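PDB 4AAJ: N-(5'-phosphoribosyl)anthranilate isomerase from Pyrococcus furiosus, which catalyses the isomerisation of N-(5-phospho-beta-D-ribosyl)anthranilate to 1-(2-carboxyphenylamino)-1-deoxy-D-ribulose 5-phosphate, the third step from chorismate to L-tryptophan. Local coordinates for residues A[88-99]-A[110-121]; A[26-37]-A[209-217]. All coordinates share one frame; numbering follows the deposited sequence.

Interaction 1: residues A[88-99]-A[110-121]; sequences IERTGAQYIQVH and LKKEFGVFVMKA
I96 turns CG1 between its backbone N and carbonyl carbon (chi1 72°), with CD1 extended beyond. The branch thereby runs together with V118 off the same face, I96 CG1 3.9 Å from V118 CG2. The I96 side chain crosses that of L110 at about a right angle, CD1 against CD1. Q97 and M119 both hold CG anti to the backbone N and run side by side on the other face of the sheet. The bend at the end of M119 brings its CE to 3.2 Å from Q97 OE1. This oxygen takes its hydrogen bond from K24, across the barrel interior. Y95 and F117 share the Q97 face. Their rings meet obliquely, planes 43° apart, and Y95 CD2 packs 3.6 Å from F117 CB.

Between these two faces run strands 95-98 and 117-121, parallel and in register from Y95 with F117 to V98 with K120. Five backbone bonds join them. I96 N gives to F117 O at 2.9 Å and I96 O accepts from M119 N at 2.8 Å, one on each side of V118. The preceding helices meet as well, with I88 CG2 4.1 Å from F114 CD1. I88 also meets V116, which leads into the strand, tip to tip, I88 CG2 4.0 Å from V116 CG1. The E89 side chain runs at about a right angle to that of F114 and sets OE2 at the ring edge, in plane, 3.5 Å from F114 CZ.

This is a beta-alpha-beta unit of the TIM barrel, with helix 104-114 as the crossover. The chemistry divides by layer. Backbone bonds set the strand register. Aliphatic branches of I88, I96, L110, V116 and V118 seal the strands against the helices, while the inward Q97 amide is held by a polar partner.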
loop_
_atom_site.group_PDB
_atom_site.type_symbol
_atom_site.label_atom_id
_atom_site.label_comp_id
_atom_site.label_asym_id
_atom_site.label_seq_id
_atom_site.Cartn_x
_atom_site.Cartn_y
_atom_site.Cartn_z
ATOM N N ILE A 88 1.601 -8.829 -14.311
ATOM C CA ILE A 88 2.864 -8.086 -14.365
ATOM C C ILE A 88 3.298 -7.917 -15.828
ATOM O O ILE A 88 3.598 -6.795 -16.259
ATOM C CB ILE A 88 3.955 -8.781 -13.513
ATOM C CG1 ILE A 88 3.591 -8.721 -12.025
ATOM C CG2 ILE A 88 5.328 -8.136 -13.728
ATOM C CD1 ILE A 88 4.395 -9.673 -11.160
ATOM N N GLU A 89 3.266 -9.016 -16.583
ATOM C CA GLU A 89 3.642 -9.020 -18.001
ATOM C C GLU A 89 2.764 -8.086 -18.818
ATOM O O GLU A 89 3.249 -7.292 -19.640
ATOM C CB GLU A 89 3.566 -10.436 -18.566
ATOM C CG GLU A 89 4.723 -11.321 -18.150
ATOM C CD GLU A 89 4.584 -12.755 -18.623
ATOM O OE1 GLU A 89 3.754 -13.031 -19.522
ATOM O OE2 GLU A 89 5.315 -13.616 -18.094
ATOM N N ARG A 90 1.461 -8.164 -18.565
ATOM C CA ARG A 90 0.493 -7.363 -19.284
ATOM C C ARG A 90 0.567 -5.875 -18.930
ATOM O O ARG A 90 0.199 -5.050 -19.744
ATOM C CB ARG A 90 -0.937 -7.927 -19.099
ATOM C CG ARG A 90 -1.156 -9.277 -19.771
ATOM C CD ARG A 90 -2.339 -10.043 -19.182
ATOM N NE ARG A 90 -2.414 -11.431 -19.659
ATOM C CZ ARG A 90 -3.079 -12.407 -19.041
ATOM N NH1 ARG A 90 -3.719 -12.169 -17.904
ATOM N NH2 ARG A 90 -3.089 -13.633 -19.544
ATOM N N THR A 91 1.076 -5.518 -17.742
ATOM C CA THR A 91 1.108 -4.109 -17.333
ATOM C C THR A 91 2.481 -3.419 -17.313
ATOM O O THR A 91 2.538 -2.189 -17.285
ATOM C CB THR A 91 0.531 -3.888 -15.923
ATOM O OG1 THR A 91 1.298 -4.663 -14.981
ATOM C CG2 THR A 91 -0.961 -4.274 -15.863
ATOM N N GLY A 92 3.552 -4.208 -17.285
ATOM C CA GLY A 92 4.916 -3.685 -17.128
ATOM C C GLY A 92 5.233 -3.209 -15.710
ATOM O O GLY A 92 6.196 -2.462 -15.491
ATOM N N ALA A 93 4.448 -3.662 -14.734
ATOM C CA ALA A 93 4.624 -3.225 -13.343
ATOM C C ALA A 93 5.995 -3.631 -12.814
ATOM O O ALA A 93 6.483 -4.729 -13.105
ATOM C CB ALA A 93 3.539 -3.837 -12.449
ATOM N N GLN A 94 6.591 -2.754 -12.014
ATOM C CA GLN A 94 7.858 -3.077 -11.340
ATOM C C GLN A 94 7.686 -3.176 -9.826
ATOM O O GLN A 94 8.623 -3.578 -9.094
ATOM C CB GLN A 94 8.912 -2.032 -11.685
ATOM C CG GLN A 94 9.339 -2.076 -13.141
ATOM C CD GLN A 94 10.315 -0.972 -13.472
ATOM O OE1 GLN A 94 9.946 0.195 -13.521
ATOM N NE2 GLN A 94 11.570 -1.336 -13.693
ATOM N N TYR A 95 6.482 -2.826 -9.378
ATOM C CA TYR A 95 6.106 -2.794 -7.965
ATOM C C TYR A 95 4.766 -3.470 -7.863
ATOM O O TYR A 95 3.858 -3.138 -8.632
ATOM C CB TYR A 95 5.945 -1.349 -7.471
ATOM C CG TYR A 95 7.241 -0.562 -7.529
ATOM C CD1 TYR A 95 7.641 0.079 -8.704
ATOM C CD2 TYR A 95 8.058 -0.467 -6.401
ATOM C CE1 TYR A 95 8.842 0.792 -8.760
ATOM C CE2 TYR A 95 9.257 0.231 -6.439
ATOM C CZ TYR A 95 9.638 0.861 -7.617
ATOM O OH TYR A 95 10.821 1.568 -7.637
ATOM N N ILE A 96 4.638 -4.401 -6.926
ATOM C CA ILE A 96 3.331 -5.031 -6.661
ATOM C C ILE A 96 2.949 -4.968 -5.196
ATOM O O ILE A 96 3.809 -4.955 -4.302
ATOM C CB ILE A 96 3.253 -6.484 -7.179
ATOM C CG1 ILE A 96 4.106 -7.451 -6.333
ATOM C CG2 ILE A 96 3.622 -6.535 -8.658
ATOM C CD1 ILE A 96 3.898 -8.916 -6.705
ATOM N N GLN A 97 1.644 -4.919 -4.958
ATOM C CA GLN A 97 1.120 -4.890 -3.608
ATOM C C GLN A 97 0.150 -6.042 -3.501
ATOM O O GLN A 97 -0.888 -6.073 -4.168
ATOM C CB GLN A 97 0.470 -3.557 -3.307
ATOM C CG GLN A 97 -0.183 -3.471 -1.935
ATOM C CD GLN A 97 -0.667 -2.071 -1.652
ATOM O OE1 GLN A 97 0.028 -1.100 -1.936
ATOM N NE2 GLN A 97 -1.865 -1.958 -1.111
ATOM N N VAL A 98 0.534 -7.025 -2.696
ATOM C CA VAL A 98 -0.229 -8.259 -2.594
ATOM C C VAL A 98 -1.158 -8.218 -1.377
ATOM O O VAL A 98 -0.682 -8.131 -0.237
ATOM C CB VAL A 98 0.718 -9.476 -2.501
ATOM C CG1 VAL A 98 -0.094 -10.759 -2.416
ATOM C CG2 VAL A 98 1.672 -9.518 -3.700
ATOM N N HIS A 99 -2.473 -8.261 -1.622
ATOM C CA HIS A 99 -3.449 -8.359 -0.532
ATOM C C HIS A 99 -4.188 -9.662 -0.641
ATOM O O HIS A 99 -5.368 -9.725 -1.011
ATOM C CB HIS A 99 -4.387 -7.141 -0.498
ATOM C CG HIS A 99 -5.419 -7.179 0.615
ATOM N ND1 HIS A 99 -5.206 -7.802 1.791
ATOM C CD2 HIS A 99 -6.693 -6.618 0.696
ATOM C CE1 HIS A 99 -6.291 -7.665 2.577
ATOM N NE2 HIS A 99 -7.198 -6.934 1.909
ATOM N N LEU A 110 8.015 -14.684 -7.929
ATOM C CA LEU A 110 7.733 -13.438 -8.638
ATOM C C LEU A 110 8.911 -12.459 -8.569
ATOM O O LEU A 110 9.239 -11.825 -9.568
ATOM C CB LEU A 110 6.451 -12.762 -8.127
ATOM C CG LEU A 110 5.132 -13.512 -8.319
ATOM C CD1 LEU A 110 4.036 -12.784 -7.555
ATOM C CD2 LEU A 110 4.766 -13.656 -9.786
ATOM N N LYS A 111 9.543 -12.358 -7.403
ATOM C CA LYS A 111 10.732 -11.506 -7.247
ATOM C C LYS A 111 11.876 -11.933 -8.157
ATOM O O LYS A 111 12.476 -11.100 -8.824
ATOM C CB LYS A 111 11.208 -11.484 -5.795
ATOM C CG LYS A 111 10.338 -10.653 -4.871
ATOM C CD LYS A 111 10.753 -10.758 -3.404
ATOM C CE LYS A 111 12.200 -10.345 -3.155
ATOM N NZ LYS A 111 12.510 -8.931 -3.514
ATOM N N LYS A 112 12.155 -13.233 -8.197
ATOM C CA LYS A 112 13.285 -13.755 -8.972
ATOM C C LYS A 112 13.042 -13.627 -10.466
ATOM O O LYS A 112 13.871 -13.065 -11.184
ATOM C CB LYS A 112 13.599 -15.209 -8.600
ATOM C CG LYS A 112 13.898 -15.443 -7.125
ATOM C CD LYS A 112 14.993 -14.523 -6.597
ATOM C CE LYS A 112 15.059 -14.545 -5.074
ATOM N NZ LYS A 112 15.256 -15.919 -4.528
ATOM N N GLU A 113 11.896 -14.128 -10.923
ATOM C CA GLU A 113 11.567 -14.141 -12.347
ATOM C C GLU A 113 11.375 -12.746 -12.924
ATOM O O GLU A 113 11.782 -12.480 -14.054
ATOM C CB GLU A 113 10.327 -15.011 -12.601
ATOM C CG GLU A 113 9.892 -15.095 -14.058
ATOM C CD GLU A 113 8.842 -16.165 -14.314
ATOM O OE1 GLU A 113 8.409 -16.838 -13.355
ATOM O OE2 GLU A 113 8.443 -16.330 -15.484
ATOM N N PHE A 114 10.764 -11.852 -12.151
ATOM C CA PHE A 114 10.367 -10.548 -12.672
ATOM C C PHE A 114 11.139 -9.360 -12.093
ATOM O O PHE A 114 11.078 -8.261 -12.632
ATOM C CB PHE A 114 8.861 -10.346 -12.496
ATOM C CG PHE A 114 8.032 -11.299 -13.307
ATOM C CD1 PHE A 114 7.932 -11.152 -14.690
ATOM C CD2 PHE A 114 7.375 -12.356 -12.698
ATOM C CE1 PHE A 114 7.177 -12.039 -15.442
ATOM C CE2 PHE A 114 6.612 -13.239 -13.438
ATOM C CZ PHE A 114 6.516 -13.083 -14.815
ATOM N N GLY A 115 11.853 -9.575 -10.994
ATOM C CA GLY A 115 12.572 -8.488 -10.335
ATOM C C GLY A 115 11.664 -7.406 -9.771
ATOM O O GLY A 115 12.090 -6.267 -9.585
ATOM N N VAL A 116 10.403 -7.753 -9.513
ATOM C CA VAL A 116 9.463 -6.810 -8.913
ATOM C C VAL A 116 9.761 -6.570 -7.440
ATOM O O VAL A 116 10.233 -7.471 -6.736
ATOM C CB VAL A 116 7.983 -7.243 -9.069
ATOM C CG1 VAL A 116 7.533 -7.122 -10.521
ATOM C CG2 VAL A 116 7.743 -8.654 -8.537
ATOM N N PHE A 117 9.527 -5.339 -7.000
ATOM C CA PHE A 117 9.514 -4.991 -5.582
ATOM C C PHE A 117 8.149 -5.386 -5.022
ATOM O O PHE A 117 7.128 -4.994 -5.572
ATOM C CB PHE A 117 9.724 -3.489 -5.445
ATOM C CG PHE A 117 9.748 -2.985 -4.023
ATOM C CD1 PHE A 117 8.567 -2.840 -3.290
ATOM C CD2 PHE A 117 10.955 -2.600 -3.436
ATOM C CE1 PHE A 117 8.582 -2.358 -1.988
ATOM C CE2 PHE A 117 10.977 -2.104 -2.133
ATOM C CZ PHE A 117 9.797 -1.979 -1.410
ATOM N N VAL A 118 8.140 -6.152 -3.936
ATOM C CA VAL A 118 6.893 -6.689 -3.391
ATOM C C VAL A 118 6.513 -6.094 -2.046
ATOM O O VAL A 118 7.247 -6.236 -1.049
ATOM C CB VAL A 118 6.935 -8.231 -3.252
ATOM C CG1 VAL A 118 5.597 -8.746 -2.720
ATOM C CG2 VAL A 118 7.255 -8.893 -4.586
ATOM N N MET A 119 5.349 -5.449 -2.005
ATOM C CA MET A 119 4.789 -5.040 -0.735
ATOM C C MET A 119 3.657 -5.997 -0.422
ATOM O O MET A 119 2.786 -6.233 -1.265
ATOM C CB MET A 119 4.295 -3.600 -0.768
ATOM C CG MET A 119 3.692 -3.161 0.564
ATOM S SD MET A 119 3.799 -1.391 0.872
ATOM C CE MET A 119 2.875 -0.805 -0.546
ATOM N N LYS A 120 3.698 -6.599 0.760
ATOM C CA LYS A 120 2.608 -7.483 1.168
ATOM C C LYS A 120 1.800 -6.853 2.289
ATOM O O LYS A 120 2.360 -6.267 3.221
ATOM C CB LYS A 120 3.089 -8.898 1.562
ATOM C CG LYS A 120 1.918 -9.740 2.086
ATOM C CD LYS A 120 2.150 -11.235 2.157
ATOM C CE LYS A 120 1.113 -11.857 3.089
ATOM N NZ LYS A 120 -0.184 -12.167 2.424
ATOM N N ALA A 121 0.480 -6.973 2.180
ATOM C CA ALA A 121 -0.471 -6.452 3.154
ATOM C C ALA A 121 -0.810 -7.472 4.226
ATOM O O ALA A 121 -1.094 -8.636 3.923
ATOM C CB ALA A 121 -1.751 -6.017 2.454
#

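Interaction 2: residues A[26-37]-A[209-217]; sequences CGIKSLEELEIV and GIKDPKLVE. With SO4 (sulfate ion), chain D.
E33 and K211 reach past each other, each using its polar end on the backbone of the other segment. The E33 carboxylate meets the main chain beside I210, whose side chain it crosses at about a right angle. E33 OE2 accepts from K211 N at 2.8 Å through its anti lone pair, nearly straight at 169°. Its other oxygen, OE1, takes the K29 N-H on the syn side, out of the carboxylate plane. One carboxylate thus bridges its own loop and residues 210-211.

K211 bends at chi2 (67°) and then extends, which carries NZ to the C26 and G27 carbonyls. There NZ donates to C26 O at 2.9 Å in the carbonyl plane. It also donates to G27 O at 3.1 Å, approaching from above that carbonyl plane. NZ has a salt bridge to E206 and a hydrogen bond to S202 as well. K211 CD lies 3.4 Å from E33 OE2. E33 OE2 and K211 NZ stay 4.9 Å apart.

Beyond this polar part, I36 crosses P213 obliquely. I36 CG2 sits 3.6 Å from P213 CA and also touches the V216 side chain. Helices 31-37 and 213-217 are inclined at 37°. Both have N-caps: S30 OG accepts from E33 N, and D212 OD2 from L215 N. A sulfate, probably from the crystallisation liquor, sits at the start of helix 31-37, bound by L31 N, E32 N and K60.

The contact joins the loop and helix after the first barrel strand to the hairpin and helix after the last, where the barrel closes. The buried K211 ammonium is probably balanced mainly by E206, with the two carbonyls and S202 as further partners. E33, farther off, could add only a weaker attraction.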
loop_
_atom_site.group_PDB
_atom_site.type_symbol
_atom_site.label_atom_id
_atom_site.label_comp_id
_atom_site.label_asym_id
_atom_site.label_seq_id
_atom_site.Cartn_x
_atom_site.Cartn_y
_atom_site.Cartn_z
ATOM N N CYS A 26 -2.986 5.696 -2.814
ATOM C CA CYS A 26 -3.391 4.450 -3.463
ATOM C C CYS A 26 -4.705 4.577 -4.233
ATOM O O CYS A 26 -5.523 5.449 -3.943
ATOM C CB CYS A 26 -3.528 3.327 -2.423
ATOM S SG CYS A 26 -3.485 1.700 -3.205
ATOM N N GLY A 27 -4.884 3.695 -5.208
ATOM C CA GLY A 27 -6.163 3.537 -5.901
ATOM C C GLY A 27 -6.504 4.648 -6.866
ATOM O O GLY A 27 -7.621 5.170 -6.841
ATOM N N ILE A 28 -5.545 5.033 -7.701
ATOM C CA ILE A 28 -5.851 5.987 -8.785
ATOM C C ILE A 28 -6.385 5.263 -10.022
ATOM O O ILE A 28 -6.049 4.090 -10.283
ATOM C CB ILE A 28 -4.652 6.918 -9.125
ATOM C CG1 ILE A 28 -3.466 6.113 -9.665
ATOM C CG2 ILE A 28 -4.286 7.784 -7.922
ATOM C CD1 ILE A 28 -2.371 6.979 -10.281
ATOM N N LYS A 29 -7.230 5.957 -10.789
ATOM C CA LYS A 29 -7.926 5.340 -11.906
ATOM C C LYS A 29 -7.676 6.015 -13.255
ATOM O O LYS A 29 -8.124 5.515 -14.287
ATOM C CB LYS A 29 -9.430 5.288 -11.638
ATOM C CG LYS A 29 -9.812 4.509 -10.386
ATOM C CD LYS A 29 -11.324 4.416 -10.219
ATOM C CE LYS A 29 -11.911 3.380 -11.162
ATOM N NZ LYS A 29 -13.306 3.039 -10.770
ATOM N N SER A 30 -6.947 7.126 -13.251
ATOM C CA SER A 30 -6.723 7.881 -14.485
ATOM C C SER A 30 -5.345 8.513 -14.514
ATOM O O SER A 30 -4.743 8.776 -13.465
ATOM C CB SER A 30 -7.772 8.990 -14.606
ATOM O OG SER A 30 -7.701 9.857 -13.489
ATOM N N LEU A 31 -4.867 8.785 -15.724
ATOM C CA LEU A 31 -3.682 9.621 -15.915
ATOM C C LEU A 31 -3.828 11.001 -15.262
ATOM O O LEU A 31 -2.848 11.569 -14.780
ATOM C CB LEU A 31 -3.329 9.738 -17.407
ATOM C CG LEU A 31 -2.930 8.428 -18.104
ATOM C CD1 LEU A 31 -3.082 8.526 -19.621
ATOM C CD2 LEU A 31 -1.516 8.016 -17.734
ATOM N N GLU A 32 -5.054 11.525 -15.222
ATOM C CA GLU A 32 -5.329 12.794 -14.544
ATOM C C GLU A 32 -5.008 12.714 -13.046
ATOM O O GLU A 32 -4.342 13.591 -12.492
ATOM C CB GLU A 32 -6.790 13.223 -14.775
ATOM C CG GLU A 32 -7.122 14.639 -14.326
ATOM C CD GLU A 32 -6.528 15.727 -15.218
ATOM O OE1 GLU A 32 -5.772 15.409 -16.168
ATOM O OE2 GLU A 32 -6.820 16.916 -14.962
ATOM N N GLU A 33 -5.464 11.640 -12.406
ATOM C CA GLU A 33 -5.175 11.409 -10.992
ATOM C C GLU A 33 -3.685 11.145 -10.759
ATOM O O GLU A 33 -3.145 11.531 -9.738
ATOM C CB GLU A 33 -6.018 10.250 -10.464
ATOM C CG GLU A 33 -7.419 10.662 -10.034
ATOM C CD GLU A 33 -8.246 9.487 -9.549
ATOM O OE1 GLU A 33 -8.297 8.466 -10.257
ATOM O OE2 GLU A 33 -8.856 9.587 -8.463
ATOM N N LEU A 34 -3.034 10.503 -11.726
ATOM C CA LEU A 34 -1.584 10.302 -11.666
ATOM C C LEU A 34 -0.855 11.644 -11.547
ATOM O O LEU A 34 -0.002 11.816 -10.688
ATOM C CB LEU A 34 -1.089 9.496 -12.875
ATOM C CG LEU A 34 0.434 9.322 -13.033
ATOM C CD1 LEU A 34 1.025 8.524 -11.868
ATOM C CD2 LEU A 34 0.768 8.653 -14.351
ATOM N N GLU A 35 -1.223 12.600 -12.397
ATOM C CA GLU A 35 -0.589 13.921 -12.381
ATOM C C GLU A 35 -0.722 14.628 -11.035
ATOM O O GLU A 35 0.232 15.215 -10.543
ATOM C CB GLU A 35 -1.134 14.778 -13.523
ATOM C CG GLU A 35 -0.567 14.367 -14.874
ATOM C CD GLU A 35 -1.352 14.902 -16.057
ATOM O OE1 GLU A 35 -2.393 15.568 -15.847
ATOM O OE2 GLU A 35 -0.923 14.647 -17.204
ATOM N N ILE A 36 -1.909 14.549 -10.447
ATOM C CA ILE A 36 -2.183 15.090 -9.120
ATOM C C ILE A 36 -1.273 14.474 -8.040
ATOM O O ILE A 36 -0.626 15.206 -7.284
ATOM C CB ILE A 36 -3.680 14.913 -8.753
ATOM C CG1 ILE A 36 -4.575 15.593 -9.805
ATOM C CG2 ILE A 36 -3.967 15.467 -7.369
ATOM C CD1 ILE A 36 -6.028 15.151 -9.784
ATOM N N VAL A 37 -1.212 13.139 -7.982
ATOM C CA VAL A 37 -0.428 12.447 -6.948
ATOM C C VAL A 37 1.085 12.559 -7.182
ATOM O O VAL A 37 1.858 12.677 -6.231
ATOM C CB VAL A 37 -0.884 10.968 -6.724
ATOM C CG1 VAL A 37 -2.377 10.908 -6.437
ATOM C CG2 VAL A 37 -0.540 10.078 -7.906
ATOM N N GLY A 209 -15.237 10.116 -5.400
ATOM C CA GLY A 209 -14.481 8.998 -5.977
ATOM C C GLY A 209 -13.317 9.396 -6.870
ATOM O O GLY A 209 -12.880 8.611 -7.718
ATOM N N ILE A 210 -12.823 10.620 -6.693
ATOM C CA ILE A 210 -11.685 11.129 -7.461
ATOM C C ILE A 210 -10.727 11.836 -6.501
ATOM O O ILE A 210 -11.160 12.595 -5.637
ATOM C CB ILE A 210 -12.132 12.099 -8.590
ATOM C CG1 ILE A 210 -13.185 11.443 -9.493
ATOM C CG2 ILE A 210 -10.939 12.555 -9.429
ATOM C CD1 ILE A 210 -14.045 12.422 -10.266
ATOM N N LYS A 211 -9.428 11.573 -6.645
ATOM C CA LYS A 211 -8.414 12.202 -5.794
ATOM C C LYS A 211 -8.449 13.728 -5.908
ATOM O O LYS A 211 -8.409 14.274 -7.008
ATOM C CB LYS A 211 -7.011 11.665 -6.114
ATOM C CG LYS A 211 -6.543 10.519 -5.214
ATOM C CD LYS A 211 -7.348 9.249 -5.412
ATOM C CE LYS A 211 -6.934 8.185 -4.406
ATOM N NZ LYS A 211 -7.893 7.055 -4.396
ATOM N N ASP A 212 -8.541 14.398 -4.761
ATOM C CA ASP A 212 -8.658 15.858 -4.702
ATOM C C ASP A 212 -7.289 16.492 -4.498
ATOM O O ASP A 212 -6.619 16.193 -3.508
ATOM C CB ASP A 212 -9.594 16.265 -3.560
ATOM C CG ASP A 212 -9.694 17.775 -3.390
ATOM O OD1 ASP A 212 -10.472 18.400 -4.137
ATOM O OD2 ASP A 212 -9.007 18.332 -2.503
ATOM N N PRO A 213 -6.873 17.387 -5.421
ATOM C CA PRO A 213 -5.539 17.996 -5.352
ATOM C C PRO A 213 -5.233 18.706 -4.036
ATOM O O PRO A 213 -4.091 18.665 -3.563
ATOM C CB PRO A 213 -5.549 18.991 -6.520
ATOM C CG PRO A 213 -6.518 18.401 -7.486
ATOM C CD PRO A 213 -7.603 17.825 -6.626
ATOM N N LYS A 214 -6.240 19.342 -3.444
ATOM C CA LYS A 214 -6.043 20.062 -2.186
ATOM C C LYS A 214 -5.957 19.117 -0.987
ATOM O O LYS A 214 -5.175 19.358 -0.067
ATOM C CB LYS A 214 -7.117 21.137 -1.984
ATOM C CG LYS A 214 -6.896 22.371 -2.850
ATOM C CD LYS A 214 -8.142 23.240 -2.940
ATOM C CE LYS A 214 -7.924 24.404 -3.894
ATOM N NZ LYS A 214 -9.204 25.061 -4.274
ATOM N N LEU A 215 -6.747 18.046 -1.005
ATOM C CA LEU A 215 -6.656 17.015 0.037
ATOM C C LEU A 215 -5.331 16.251 -0.048
ATOM O O LEU A 215 -4.670 16.044 0.974
ATOM C CB LEU A 215 -7.858 16.060 0.002
ATOM C CG LEU A 215 -9.255 16.607 0.349
ATOM C CD1 LEU A 215 -10.285 15.487 0.341
ATOM C CD2 LEU A 215 -9.290 17.347 1.682
ATOM N N VAL A 216 -4.942 15.864 -1.265
ATOM C CA VAL A 216 -3.650 15.210 -1.522
ATOM C C VAL A 216 -2.491 16.050 -0.980
ATOM O O VAL A 216 -1.685 15.560 -0.184
ATOM C CB VAL A 216 -3.445 14.903 -3.031
ATOM C CG1 VAL A 216 -2.005 14.493 -3.330
ATOM C CG2 VAL A 216 -4.407 13.819 -3.497
ATOM N N GLU A 217 -2.427 17.316 -1.395
ATOM C CA GLU A 217 -1.358 18.228 -0.977
ATOM C C GLU A 217 -1.313 18.409 0.544
ATOM O O GLU A 217 -0.237 18.391 1.143
ATOM C CB GLU A 217 -1.507 19.582 -1.690
ATOM C CG GLU A 217 -0.380 20.579 -1.443
ATOM C CD GLU A 217 -0.540 21.355 -0.144
ATOM O OE1 GLU A 217 -1.692 21.694 0.224
ATOM O OE2 GLU A 217 0.488 21.631 0.512
HETATM S S SO4 D . -7.328 9.991 -18.228
HETATM O O1 SO4 D . -6.633 8.681 -18.184
HETATM O O2 SO4 D . -6.976 10.659 -19.498
HETATM O O3 SO4 D . -6.930 10.875 -17.117
HETATM O O4 SO4 D . -8.789 9.746 -18.157
#

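Overall arrangement
Interaction 1 joins the fourth and fifth strands of the eight-stranded barrel and the helices that precede them. Interaction 2 lies where the barrel closes, between elements that follow strands 22-25 and 198-201. Its segments are 172 residues apart, and their loop encloses interaction 1. The two centres are about 22 Å apart and the nearest atoms about 5 Å, without touching. K24, two residues before C26, bonds to Q97, linking strands 22-25 and 95-98. In TIM barrels the active site lies at the C-terminal strand ends. C26-G27 and H99/A121 lie on that side; the helix ends of interaction 1 lie at the other. The sulfate at the start of helix 31-37 is no evidence of a substrate site.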